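Local coordinates for protein chitinase (Paenibacillus sp. FPU-7, PDB 5GZT) that probably cleaves the beta-1,4 linkages between N-acetylglucosamine units of chitin and chitodextrins at random internal positions, as an endochitinase with two family 18 glycosyl hydrolase domains, at residues S502-N505 and N506-S509; D511-V514 and K515-N519; V774-N778 and S779-V783; N828-D831 and A832-Y836. All blocks are in the same frame, centred on the assembly; numbering follows the deposited sequence.

Interaction 1 (S502-N505 and N506-S509)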
# COMPACT_ATOMS: atom_id res chain seq x y z
N SER B 502 19.39 -0.13 -12.48
CA SER B 502 20.41 -1.06 -12.97
C SER B 502 21.67 -0.27 -13.17
O SER B 502 21.76 0.61 -14.03
CB SER B 502 20.02 -1.68 -14.32
OG SER B 502 18.79 -2.32 -14.28
N ALA B 503 22.70 -0.63 -12.42
CA ALA B 503 23.95 0.03 -12.43
C ALA B 503 24.93 -0.52 -13.43
O ALA B 503 25.84 0.18 -13.84
CB ALA B 503 24.58 -0.08 -11.04
N THR B 504 24.78 -1.80 -13.74
CA THR B 504 25.53 -2.48 -14.76
C THR B 504 24.52 -3.20 -15.66
O THR B 504 23.33 -3.44 -15.33
CB THR B 504 26.53 -3.54 -14.16
OG1 THR B 504 25.85 -4.46 -13.26
CG2 THR B 504 27.61 -2.84 -13.44
N ASN B 505 25.02 -3.62 -16.82
CA ASN B 505 24.13 -4.04 -17.91
C ASN B 505 23.30 -5.26 -17.66
O ASN B 505 22.14 -5.30 -18.08
CB ASN B 505 24.94 -4.24 -19.20
CG ASN B 505 25.48 -2.92 -19.79
OD1 ASN B 505 25.00 -1.78 -19.50
ND2 ASN B 505 26.46 -3.08 -20.64
N ASN B 506 23.83 -6.20 -16.92
CA ASN B 506 23.08 -7.42 -16.60
C ASN B 506 22.36 -7.39 -15.23
O ASN B 506 21.74 -8.41 -14.81
CB ASN B 506 24.09 -8.57 -16.66
CG ASN B 506 24.66 -8.73 -18.08
OD1 ASN B 506 23.95 -8.47 -19.08
ND2 ASN B 506 25.95 -9.09 -18.18
N GLN B 507 22.39 -6.26 -14.54
CA GLN B 507 21.67 -6.16 -13.27
C GLN B 507 20.26 -5.70 -13.51
O GLN B 507 20.00 -4.56 -13.93
CB GLN B 507 22.36 -5.15 -12.36
CG GLN B 507 21.83 -5.14 -10.94
CD GLN B 507 21.74 -3.72 -10.45
OE1 GLN B 507 22.71 -3.01 -10.49
NE2 GLN B 507 20.57 -3.27 -10.16
N LEU B 508 19.30 -6.53 -13.12
CA LEU B 508 17.91 -6.17 -13.10
C LEU B 508 17.58 -5.26 -11.92
O LEU B 508 18.24 -5.32 -10.89
CB LEU B 508 17.08 -7.45 -13.01
CG LEU B 508 16.65 -8.29 -14.21
CD1 LEU B 508 17.46 -8.00 -15.46
CD2 LEU B 508 16.50 -9.77 -13.87
N SER B 509 16.45 -4.56 -12.03
CA SER B 509 16.09 -3.57 -11.09
C SER B 509 14.60 -3.34 -11.16
O SER B 509 13.93 -3.89 -12.08
CB SER B 509 16.84 -2.31 -11.44
OG SER B 509 16.58 -1.82 -12.76
O HOH W 1 25.28 -3.74 -10.59
O HOH W 2 19.54 -4.81 -16.62
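Ser502 opens the contact by reaching round a tight turn to the carbonyl of Gln507: its OG donates to Gln507 O at 2.6 Å, and the donor lies almost on the extension of the C=O bond. The same hydroxyl receives the hydroxyl of Ser509, whose OG stands 2.7 Å from Ser502 OG, and a short relay Ser509 to Ser502 to Gln507 O results. Ser509 is the N-cap of helix 510-519, where its OG also accepts from Ser512 N, and the relay therefore ties the turn to the start of that helix. Ala503 contributes its backbone N-H, which points nearly straight (169°) at Gln507 OE1 over 3.1 Å, arriving above the plane of the side-chain carbonyl. Gln507 can meet it because its CG is anti to the backbone N (chi1 -171°) and the chain then bends at chi2, bringing the amide alongside the Ser502-Ala503 backbone. At Thr504 the chain enters a type I beta turn ending at Gln507, closed by the bond from Gln507 N to Thr504 O at 3.1 Å; it lies in the loop from strand 478-481 to helix 510-519 of the first family 18 barrel. The side chains of Thr504 and Gln507 cross at about a right angle, and a water links Thr504 OG1 to Gln507 OE1. The amide's NE2 donates to Leu508 O, nearly in the amide plane, and to Tyr501 O. Asn505, at the exposed corner, offers its carbonyl to a second water that donates to both Asn505 O (3.0 Å) and Gln507 O (2.7 Å).

Interaction 2 (D511-V514 and K515-N519); sequences DSTV and KLYLN
An i to i+4 salt bridge between Asp511 and Lys515 marks this contact within helix 510-519 of the first family 18 domain. Lys515 NZ lies 2.8 Å from Asp511 OD2, on the syn side and 21° out of the carboxylate plane. The lysine is extended beyond CG and runs back along the helix surface, bringing CE within 3.3 Å of Asp511 OD1. That oxygen has its own partner in Tyr611 OH, so the two ends of the carboxylate are held separately, which probably favours its ionised form. Backbone bonds of the i to i+4 kind join the turns, as from Leu518 N to Val514 O at 2.9 Å. In a TIM barrel such a helix packs against the parallel strands, and here Val514 and Leu518 face strand 527-532, lying side by side with Val514 CG1 3.9 Å from Leu518 CD1. Thr513 and Tyr517 run alongside each other in the same way: Thr513 CG2 rests 3.9 Å from Tyr517 CD1, while Thr513 O sits at the ring edge, in its plane. The phenol of Tyr517 bonds Gly458 O, and its side chain touches Tyr463 and Thr464 of helix 461-464.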
# COMPACT_ATOMS: atom_id res chain seq x y z
N ASP B 511 13.65 -0.41 -12.07
CA ASP B 511 13.56 0.40 -13.31
C ASP B 511 13.49 -0.53 -14.57
O ASP B 511 12.61 -0.38 -15.40
CB ASP B 511 14.75 1.27 -13.38
CG ASP B 511 14.73 2.24 -14.56
OD1 ASP B 511 13.71 2.92 -14.78
OD2 ASP B 511 15.80 2.30 -15.24
N SER B 512 14.36 -1.52 -14.66
CA SER B 512 14.29 -2.47 -15.77
C SER B 512 12.94 -3.15 -15.85
O SER B 512 12.42 -3.30 -16.96
CB SER B 512 15.44 -3.48 -15.77
OG SER B 512 15.29 -4.49 -14.76
N THR B 513 12.34 -3.48 -14.71
CA THR B 513 11.05 -4.14 -14.71
C THR B 513 9.90 -3.24 -15.12
O THR B 513 9.01 -3.64 -15.92
CB THR B 513 10.75 -4.78 -13.34
OG1 THR B 513 11.86 -5.63 -13.02
CG2 THR B 513 9.52 -5.61 -13.37
N VAL B 514 9.87 -2.05 -14.58
CA VAL B 514 8.85 -1.12 -14.88
C VAL B 514 8.93 -0.77 -16.38
O VAL B 514 7.88 -0.66 -17.02
CB VAL B 514 8.94 0.14 -14.03
CG1 VAL B 514 8.03 1.24 -14.58
CG2 VAL B 514 8.57 -0.18 -12.55
N LYS B 515 10.14 -0.70 -16.93
CA LYS B 515 10.32 -0.35 -18.34
C LYS B 515 9.77 -1.54 -19.19
O LYS B 515 9.15 -1.30 -20.19
CB LYS B 515 11.76 -0.07 -18.66
CG LYS B 515 12.20 1.30 -18.22
CD LYS B 515 13.73 1.43 -18.38
CE LYS B 515 14.10 2.85 -18.06
NZ LYS B 515 15.51 3.23 -17.83
N LEU B 516 10.01 -2.78 -18.76
CA LEU B 516 9.49 -3.95 -19.44
C LEU B 516 7.98 -3.95 -19.47
O LEU B 516 7.36 -4.16 -20.53
CB LEU B 516 10.04 -5.25 -18.86
CG LEU B 516 9.39 -6.59 -19.26
CD1 LEU B 516 9.81 -7.01 -20.71
CD2 LEU B 516 9.80 -7.66 -18.27
N TYR B 517 7.37 -3.67 -18.35
CA TYR B 517 5.94 -3.66 -18.25
C TYR B 517 5.32 -2.51 -19.07
O TYR B 517 4.38 -2.75 -19.87
CB TYR B 517 5.44 -3.67 -16.79
CG TYR B 517 5.38 -5.05 -16.21
CD1 TYR B 517 6.55 -5.76 -15.93
CD2 TYR B 517 4.16 -5.70 -16.04
CE1 TYR B 517 6.51 -7.08 -15.54
CE2 TYR B 517 4.13 -6.99 -15.64
CZ TYR B 517 5.29 -7.68 -15.38
OH TYR B 517 5.18 -8.99 -14.89
N LEU B 518 5.86 -1.29 -18.93
CA LEU B 518 5.36 -0.16 -19.71
C LEU B 518 5.51 -0.43 -21.24
O LEU B 518 4.63 -0.13 -22.00
CB LEU B 518 6.07 1.12 -19.37
CG LEU B 518 5.95 1.75 -17.99
CD1 LEU B 518 6.92 2.91 -17.90
CD2 LEU B 518 4.56 2.24 -17.71
N ASN B 519 6.59 -1.06 -21.62
CA ASN B 519 6.84 -1.43 -22.98
C ASN B 519 5.89 -2.48 -23.55
O ASN B 519 5.83 -2.63 -24.78
CB ASN B 519 8.29 -1.94 -23.12
CG ASN B 519 9.33 -0.78 -23.22
OD1 ASN B 519 8.96 0.38 -23.45
ND2 ASN B 519 10.62 -1.10 -23.04

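Interaction 3 (V774-N778 and S779-V783); sequences VDWTN and SAYKV
The backbone bends sharply between Trp776 and Ser779, with Ser779 N donating to Trp776 O (3.1 Å, 165°) from well above the carbonyl plane. The same oxygen is gripped a second time by the ammonium of Lys782, whose NZ lies 3.1 Å away and in the carbonyl plane, so the two donors come from different directions. Bent at chi2 (-45°), the lysine folds back over the turn, where NZ also makes a weak bond to Thr777 O and approaches Ser779 O. A positive charge among these carbonyl oxygens would probably help to hold the turn together.

The indole of Trp776 lies between two valines. Val783 CG2 comes over one face in a CH-pi contact, 4.2 Å from the centroid of the six-membered ring and 19° off its normal. Against the opposite face lies Val774 CG1, 3.4 Å above the plane and over the centre of the ring. At the edge, Tyr781 O stands 3.2 Å from Trp776 CZ3, near the ring plane. That carbonyl is itself fixed by Ser779 OG, which donates to Tyr781 O at 2.6 Å in the carbonyl plane and on a lone pair. Meanwhile Trp776 NE1 is taken up by Pro771 O at the end of strand 765-771. All this belongs to the loop between strands 765-771 and 790-799, two neighbouring parallel strands in the TIM barrel of the second family 18 domain.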
# COMPACT_ATOMS: atom_id res chain seq x y z
N VAL B 774 0.90 15.56 55.35
CA VAL B 774 1.46 14.56 56.23
C VAL B 774 2.23 15.31 57.29
O VAL B 774 3.02 16.19 56.98
CB VAL B 774 2.37 13.57 55.47
CG1 VAL B 774 3.17 12.70 56.41
CG2 VAL B 774 1.59 12.64 54.53
N ASP B 775 1.97 14.99 58.56
CA ASP B 775 2.72 15.51 59.70
C ASP B 775 3.97 14.70 59.85
O ASP B 775 3.98 13.67 60.56
CB ASP B 775 1.84 15.40 60.94
CG ASP B 775 2.43 16.05 62.17
OD1 ASP B 775 3.54 16.56 62.19
OD2 ASP B 775 1.70 16.05 63.18
N TRP B 776 5.05 15.15 59.19
CA TRP B 776 6.26 14.35 59.09
C TRP B 776 6.95 14.12 60.44
O TRP B 776 7.46 13.02 60.68
CB TRP B 776 7.27 14.89 58.05
CG TRP B 776 6.73 14.68 56.67
CD1 TRP B 776 5.93 15.52 55.96
CD2 TRP B 776 6.77 13.46 55.97
NE1 TRP B 776 5.48 14.88 54.83
CE2 TRP B 776 5.99 13.62 54.81
CE3 TRP B 776 7.34 12.20 56.24
CZ2 TRP B 776 5.84 12.61 53.89
CZ3 TRP B 776 7.20 11.21 55.32
CH2 TRP B 776 6.47 11.43 54.14
N THR B 777 6.99 15.15 61.27
CA THR B 777 7.56 15.03 62.62
C THR B 777 6.99 13.79 63.36
O THR B 777 7.76 13.08 63.98
CB THR B 777 7.35 16.31 63.43
OG1 THR B 777 7.88 17.41 62.70
CG2 THR B 777 8.11 16.27 64.75
N ASN B 778 5.71 13.50 63.19
CA ASN B 778 5.06 12.34 63.83
C ASN B 778 4.76 11.14 62.98
O ASN B 778 4.03 10.25 63.44
CB ASN B 778 3.75 12.80 64.48
CG ASN B 778 4.01 13.85 65.51
OD1 ASN B 778 4.93 13.70 66.29
ND2 ASN B 778 3.30 14.96 65.43
N SER B 779 5.32 11.10 61.77
CA SER B 779 5.10 10.00 60.84
C SER B 779 6.21 9.00 61.20
O SER B 779 7.36 9.38 61.39
CB SER B 779 5.29 10.47 59.41
OG SER B 779 5.52 9.38 58.50
N ALA B 780 5.84 7.73 61.32
CA ALA B 780 6.80 6.71 61.64
C ALA B 780 7.76 6.57 60.45
O ALA B 780 8.96 6.47 60.64
CB ALA B 780 6.08 5.38 61.95
N TYR B 781 7.24 6.68 59.24
CA TYR B 781 8.11 6.70 58.01
C TYR B 781 8.70 8.11 57.76
O TYR B 781 7.96 9.11 57.68
CB TYR B 781 7.27 6.25 56.83
CG TYR B 781 8.05 6.19 55.54
CD1 TYR B 781 9.20 5.41 55.43
CD2 TYR B 781 7.63 6.90 54.41
CE1 TYR B 781 9.92 5.34 54.24
CE2 TYR B 781 8.33 6.82 53.21
CZ TYR B 781 9.48 6.05 53.13
OH TYR B 781 10.19 5.99 51.94
N LYS B 782 10.02 8.18 57.74
CA LYS B 782 10.75 9.41 57.66
C LYS B 782 11.34 9.58 56.23
O LYS B 782 11.42 8.63 55.46
CB LYS B 782 11.89 9.40 58.63
CG LYS B 782 11.57 9.39 60.11
CD LYS B 782 10.47 10.36 60.51
CE LYS B 782 10.22 10.23 62.02
NZ LYS B 782 8.97 10.93 62.41
N VAL B 783 11.75 10.79 55.92
CA VAL B 783 12.37 11.15 54.66
C VAL B 783 13.86 10.92 54.82
O VAL B 783 14.46 11.40 55.78
CB VAL B 783 12.11 12.63 54.29
CG1 VAL B 783 12.98 13.04 53.11
CG2 VAL B 783 10.63 12.83 54.00

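Interaction 4 (N828-D831 and A832-Y836)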
# COMPACT_ATOMS: atom_id res chain seq x y z
N ASN B 828 -3.44 22.17 59.14
CA ASN B 828 -2.35 21.55 58.37
C ASN B 828 -1.01 21.90 58.99
O ASN B 828 -0.73 23.05 59.30
CB ASN B 828 -2.40 22.00 56.92
CG ASN B 828 -1.63 21.08 56.05
OD1 ASN B 828 -2.07 19.97 55.78
ND2 ASN B 828 -0.42 21.49 55.72
N PRO B 829 -0.19 20.87 59.23
CA PRO B 829 1.02 21.01 59.99
C PRO B 829 2.22 21.62 59.26
O PRO B 829 3.30 21.09 59.30
CB PRO B 829 1.31 19.57 60.42
CG PRO B 829 0.82 18.76 59.27
CD PRO B 829 -0.43 19.49 58.81
N ASP B 830 2.06 22.84 58.72
CA ASP B 830 3.07 23.47 57.86
C ASP B 830 4.22 23.88 58.69
O ASP B 830 5.35 23.48 58.39
CB ASP B 830 2.46 24.63 57.06
CG ASP B 830 1.52 24.16 56.01
OD1 ASP B 830 1.98 23.44 55.04
OD2 ASP B 830 0.31 24.46 56.12
N ASP B 831 3.98 24.59 59.80
CA ASP B 831 5.13 24.99 60.61
C ASP B 831 5.96 23.81 61.12
O ASP B 831 7.18 23.90 61.15
CB ASP B 831 4.70 25.80 61.84
CG ASP B 831 4.35 27.24 61.53
OD1 ASP B 831 4.77 27.84 60.51
OD2 ASP B 831 3.67 27.83 62.37
N ALA B 832 5.30 22.77 61.63
CA ALA B 832 6.05 21.56 62.07
C ALA B 832 6.82 20.94 60.89
O ALA B 832 7.96 20.56 61.03
CB ALA B 832 5.12 20.52 62.67
N ASN B 833 6.17 20.84 59.75
CA ASN B 833 6.89 20.35 58.52
C ASN B 833 8.07 21.22 58.14
O ASN B 833 9.08 20.67 57.73
CB ASN B 833 5.97 20.20 57.36
CG ASN B 833 5.11 19.00 57.51
OD1 ASN B 833 5.51 18.04 58.18
ND2 ASN B 833 3.97 18.98 56.79
N PHE B 834 8.00 22.54 58.33
CA PHE B 834 9.10 23.35 57.97
C PHE B 834 10.23 23.13 58.96
O PHE B 834 11.42 23.17 58.53
CB PHE B 834 8.77 24.87 57.90
CG PHE B 834 7.64 25.25 56.91
CD1 PHE B 834 7.42 24.55 55.72
CD2 PHE B 834 6.82 26.33 57.18
CE1 PHE B 834 6.42 24.92 54.87
CE2 PHE B 834 5.79 26.68 56.32
CZ PHE B 834 5.62 26.01 55.15
N ALA B 835 9.94 22.90 60.25
CA ALA B 835 11.05 22.58 61.16
C ALA B 835 11.63 21.24 60.82
O ALA B 835 12.83 21.04 60.89
CB ALA B 835 10.60 22.57 62.63
N TYR B 836 10.78 20.30 60.41
CA TYR B 836 11.29 18.97 59.97
C TYR B 836 12.23 19.07 58.76
O TYR B 836 13.34 18.56 58.76
CB TYR B 836 10.13 18.02 59.64
CG TYR B 836 10.57 16.61 59.25
CD1 TYR B 836 11.16 15.75 60.18
CD2 TYR B 836 10.44 16.17 57.91
CE1 TYR B 836 11.58 14.46 59.77
CE2 TYR B 836 10.81 14.91 57.51
CZ TYR B 836 11.40 14.04 58.42
OH TYR B 836 11.80 12.78 57.95
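With CG anti to its carbonyl carbon (chi1 -59°), Phe834 turns its ring back along the first turn of helix 830-843, and the corresponding torsion at Asn833 (chi1 -74°) directs its amide back beside Pro829. One face of the phenylalanine ring is met by Asp830 O, 3.2 Å above the plane and offset toward the rim. The same oxygen accepts from Phe834 N at 2.8 Å, nearly in line with the carbonyl bond. Farther out on the ring, CZ rests 3.9 Å from Asp830 CB, whereas Asp831 crosses the side chain obliquely, its carboxylate plane 62° from that of the ring.

Pro829, the N-cap residue and the centre of an inverse gamma turn, starts the helical bonding: Asn833 N donates to Pro829 O at 2.9 Å. The two side chains lie side by side and point the same way, with Pro829 CG 4.0 Å from Asn833 ND2. In the asparagine amide, ND2 reaches Val774 O and Tyr793 OH, and OD1 receives Trp776 N. Just ahead of the helix, Asn828 ND2 donates to Asp830 OD2 at 3.1 Å from above the carboxylate plane, while the same Tyr793 OH holds Asp830 OD1.

Both aspartates sit at the helix N-terminus, where the helix dipole would probably stabilise their negative charge. Asp831 gains further compensation from a salt bridge to Lys805, and the carboxylate of the buried Asp830 has a hydrogen-bond partner at each of its oxygens.

In the fold
The four contacts form two pairs, one in each family 18 TIM-barrel domain. Along the chain they follow in series, the immunoglobulin-like domain lying between the pairs. Interactions 1 and 2 have centres 13 Å apart and touch where Ser502 packs on Ser512, joining a loop to the helix it leads into. Interactions 3 and 4, with centres 10 Å apart, are tied more closely: Val783 N probably bonds Tyr836 OH and Trp776 CB packs on the Tyr836 ring, pinning a barrel loop to helix 830-843. The pairs lie on opposite sides of the chain's centre, with centres about 77 to 81 Å apart, so they are separate local contacts, each confined to its own barrel.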